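Local coordinates for protein diaminopimelate decarboxylase (Psychromonas ingrahamii, PDB 4XG1) that probably catalyses the pyridoxal 5'-phosphate-dependent decarboxylation of meso-diaminopimelate to L-lysine, the last step of lysine biosynthesis by the diaminopimelate pathway, at residues Leu241-Asp246 with Pro275-Met280. Numbering follows the deposited sequence.
With LLP ((2S)-2-amino-6-[[3-hydroxy-2-methyl-5-(phosphonooxymethyl)pyridin-4-yl]methylideneamino]hexanoic acid), chain T.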
loop_
_atom_site.group_PDB
_atom_site.type_symbol
_atom_site.label_atom_id
_atom_site.label_comp_id
_atom_site.label_asym_id
_atom_site.label_seq_id
_atom_site.Cartn_x
_atom_site.Cartn_y
_atom_site.Cartn_z
ATOM N N LEU B 241 9.494 -3.676 19.758
ATOM C CA LEU B 241 9.482 -2.653 20.763
ATOM C C LEU B 241 8.785 -1.407 20.186
ATOM O O LEU B 241 9.152 -0.916 19.084
ATOM C CB LEU B 241 10.911 -2.312 21.221
ATOM C CG LEU B 241 11.017 -1.191 22.269
ATOM C CD1 LEU B 241 10.312 -1.577 23.566
ATOM C CD2 LEU B 241 12.474 -0.862 22.555
ATOM N N GLY B 242 7.810 -0.903 20.935
ATOM C CA GLY B 242 6.979 0.167 20.452
ATOM C C GLY B 242 7.552 1.552 20.637
ATOM O O GLY B 242 8.636 1.703 21.201
ATOM N N VAL B 243 6.859 2.559 20.107
ATOM C CA VAL B 243 7.300 3.926 20.214
ATOM C C VAL B 243 6.137 4.809 20.600
ATOM O O VAL B 243 4.980 4.406 20.464
ATOM C CB VAL B 243 7.915 4.474 18.908
ATOM C CG1 VAL B 243 9.131 3.678 18.502
ATOM C CG2 VAL B 243 6.896 4.516 17.773
ATOM N N PRO B 244 6.436 6.035 21.053
ATOM C CA PRO B 244 5.387 7.040 21.309
ATOM C C PRO B 244 4.895 7.720 20.046
ATOM O O PRO B 244 5.670 8.444 19.390
ATOM C CB PRO B 244 6.087 8.065 22.227
ATOM C CG PRO B 244 7.542 7.952 21.901
ATOM C CD PRO B 244 7.758 6.480 21.569
ATOM N N TYR B 245 3.637 7.447 19.683
ATOM C CA TYR B 245 2.962 8.106 18.570
ATOM C C TYR B 245 2.099 9.261 19.084
ATOM O O TYR B 245 2.154 10.368 18.552
ATOM C CB TYR B 245 2.072 7.097 17.789
ATOM C CG TYR B 245 2.846 6.182 16.857
ATOM C CD1 TYR B 245 3.351 6.660 15.645
ATOM C CD2 TYR B 245 3.085 4.843 17.190
ATOM C CE1 TYR B 245 4.077 5.833 14.804
ATOM C CE2 TYR B 245 3.817 4.013 16.343
ATOM C CZ TYR B 245 4.301 4.524 15.152
ATOM O OH TYR B 245 4.989 3.720 14.294
ATOM N N ASP B 246 1.259 8.944 20.072
ATOM C CA ASP B 246 0.325 9.866 20.725
ATOM C C ASP B 246 0.763 10.026 22.193
ATOM O O ASP B 246 1.633 10.850 22.501
ATOM C CB ASP B 246 -1.102 9.303 20.602
ATOM C CG ASP B 246 -2.193 10.262 21.135
ATOM O OD1 ASP B 246 -1.872 11.353 21.659
ATOM O OD2 ASP B 246 -3.400 9.942 20.981
ATOM N N PRO B 275 15.190 -4.828 15.659
ATOM C CA PRO B 275 14.281 -3.710 15.737
ATOM C C PRO B 275 14.091 -2.961 14.387
ATOM O O PRO B 275 15.038 -2.791 13.635
ATOM C CB PRO B 275 14.970 -2.792 16.754
ATOM C CG PRO B 275 16.412 -3.063 16.544
ATOM C CD PRO B 275 16.477 -4.528 16.299
ATOM N N GLY B 276 12.892 -2.435 14.161
ATOM C CA GLY B 276 12.619 -1.556 13.016
ATOM C C GLY B 276 12.039 -0.227 13.433
ATOM O O GLY B 276 12.732 0.806 13.442
ATOM N N ARG B 277 10.779 -0.274 13.846
ATOM C CA ARG B 277 10.070 0.914 14.312
ATOM C C ARG B 277 10.841 1.744 15.346
ATOM O O ARG B 277 10.915 2.953 15.240
ATOM C CB ARG B 277 8.726 0.502 14.884
ATOM C CG ARG B 277 7.801 1.646 15.218
ATOM C CD ARG B 277 6.546 1.220 15.977
ATOM N NE ARG B 277 5.957 -0.022 15.544
ATOM C CZ ARG B 277 5.031 -0.180 14.604
ATOM N NH1 ARG B 277 4.537 0.816 13.901
ATOM N NH2 ARG B 277 4.619 -1.416 14.334
ATOM N N ALA B 278 11.409 1.082 16.351
ATOM C CA ALA B 278 12.051 1.775 17.466
ATOM C C ALA B 278 13.243 2.580 16.984
ATOM O O ALA B 278 13.549 3.648 17.522
ATOM C CB ALA B 278 12.488 0.790 18.507
ATOM N N ILE B 279 13.867 2.113 15.912
ATOM C CA ILE B 279 14.938 2.898 15.308
ATOM C C ILE B 279 14.437 4.013 14.410
ATOM O O ILE B 279 14.930 5.123 14.480
ATOM C CB ILE B 279 15.930 2.008 14.562
ATOM C CG1 ILE B 279 16.668 1.153 15.578
ATOM C CG2 ILE B 279 16.918 2.851 13.763
ATOM C CD1 ILE B 279 17.529 0.090 14.948
ATOM N N MET B 280 13.459 3.753 13.568
ATOM C CA MET B 280 13.131 4.717 12.480
ATOM C C MET B 280 11.910 5.575 12.672
ATOM O O MET B 280 11.832 6.645 12.075
ATOM C CB MET B 280 12.973 3.970 11.168
ATOM C CG MET B 280 14.258 3.379 10.638
ATOM S SD MET B 280 15.509 4.593 10.234
ATOM C CE MET B 280 14.599 5.840 9.319
HETATM N N1 LLP T . 11.282 -9.067 12.702
HETATM C C2 LLP T . 10.259 -9.686 12.102
HETATM C "C2'" LLP T . 10.362 -11.161 11.809
HETATM C C3 LLP T . 9.081 -8.878 11.732
HETATM O O3 LLP T . 8.008 -9.463 11.151
HETATM C C4 LLP T . 9.060 -7.447 12.052
HETATM C "C4'" LLP T . 7.899 -6.553 11.750
HETATM C C5 LLP T . 10.251 -6.881 12.718
HETATM C C6 LLP T . 11.310 -7.737 12.988
HETATM C "C5'" LLP T . 10.367 -5.426 13.080
HETATM O OP4 LLP T . 9.395 -5.011 13.956
HETATM P P LLP T . 9.330 -3.532 14.569
HETATM O OP1 LLP T . 9.507 -2.626 13.359
HETATM O OP2 LLP T . 8.016 -3.426 15.377
HETATM O OP3 LLP T . 10.397 -3.432 15.676
HETATM N N LLP T . 3.125 -2.128 8.779
HETATM C CA LLP T . 2.966 -2.160 10.290
HETATM C CB LLP T . 4.211 -2.724 10.964
HETATM C CG LLP T . 4.179 -4.200 11.309
HETATM C CD LLP T . 5.429 -4.925 10.862
HETATM C CE LLP T . 5.444 -6.358 11.427
HETATM N NZ LLP T . 6.674 -7.160 11.266
HETATM C C LLP T . 2.804 -0.744 10.788
HETATM O O LLP T . 2.910 0.212 10.040
HETATM O OXT LLP T . 2.578 -0.485 11.958
HETATM O O HOH W 1 7.196 -1.915 17.180
HETATM O O HOH W 2 11.126 -1.608 17.139
#
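Arg277 meets Tyr245 across the contact through a nearly straight hydrogen bond (165°) from NH1 to OH at 3.0 Å, the hydroxyl lying in the guanidinium plane while the ring plane is turned 74° from it. Nearer the backbone, the aliphatic part of Arg277 runs past Val243, whose CG2 sits 3.8 Å from CD. CG1 of Val243 rests 3.6 Å from CA of Ala278. Leu241 touches Ala278 mainly through its carbonyl oxygen, 3.8 Å from CB of Ala278. Two waters bridge Leu241 O to the LLP phosphate: one accepts from Ala278 N, the other from Arg277 NE, the latter only weakly bonded to the carbonyl. Arg277 has CG anti to its backbone nitrogen (chi1 -171°) and bends at chi3, which brings its NH1 to 3.1 Å from OXT of LLP; Ser203 bonds to NH2. A methionine in place of Arg277 would probably leave the LLP carboxylate without this cationic partner and the Tyr245 hydroxyl without this donor. Backbone N atoms of Gly276, at the N-cap, and Arg277 bind phosphate oxygens OP3 and OP1, and Gly240 N also bonds to LLP: the phosphate-binding helix N-terminus of the TIM-barrel domain in class-II decarboxylases.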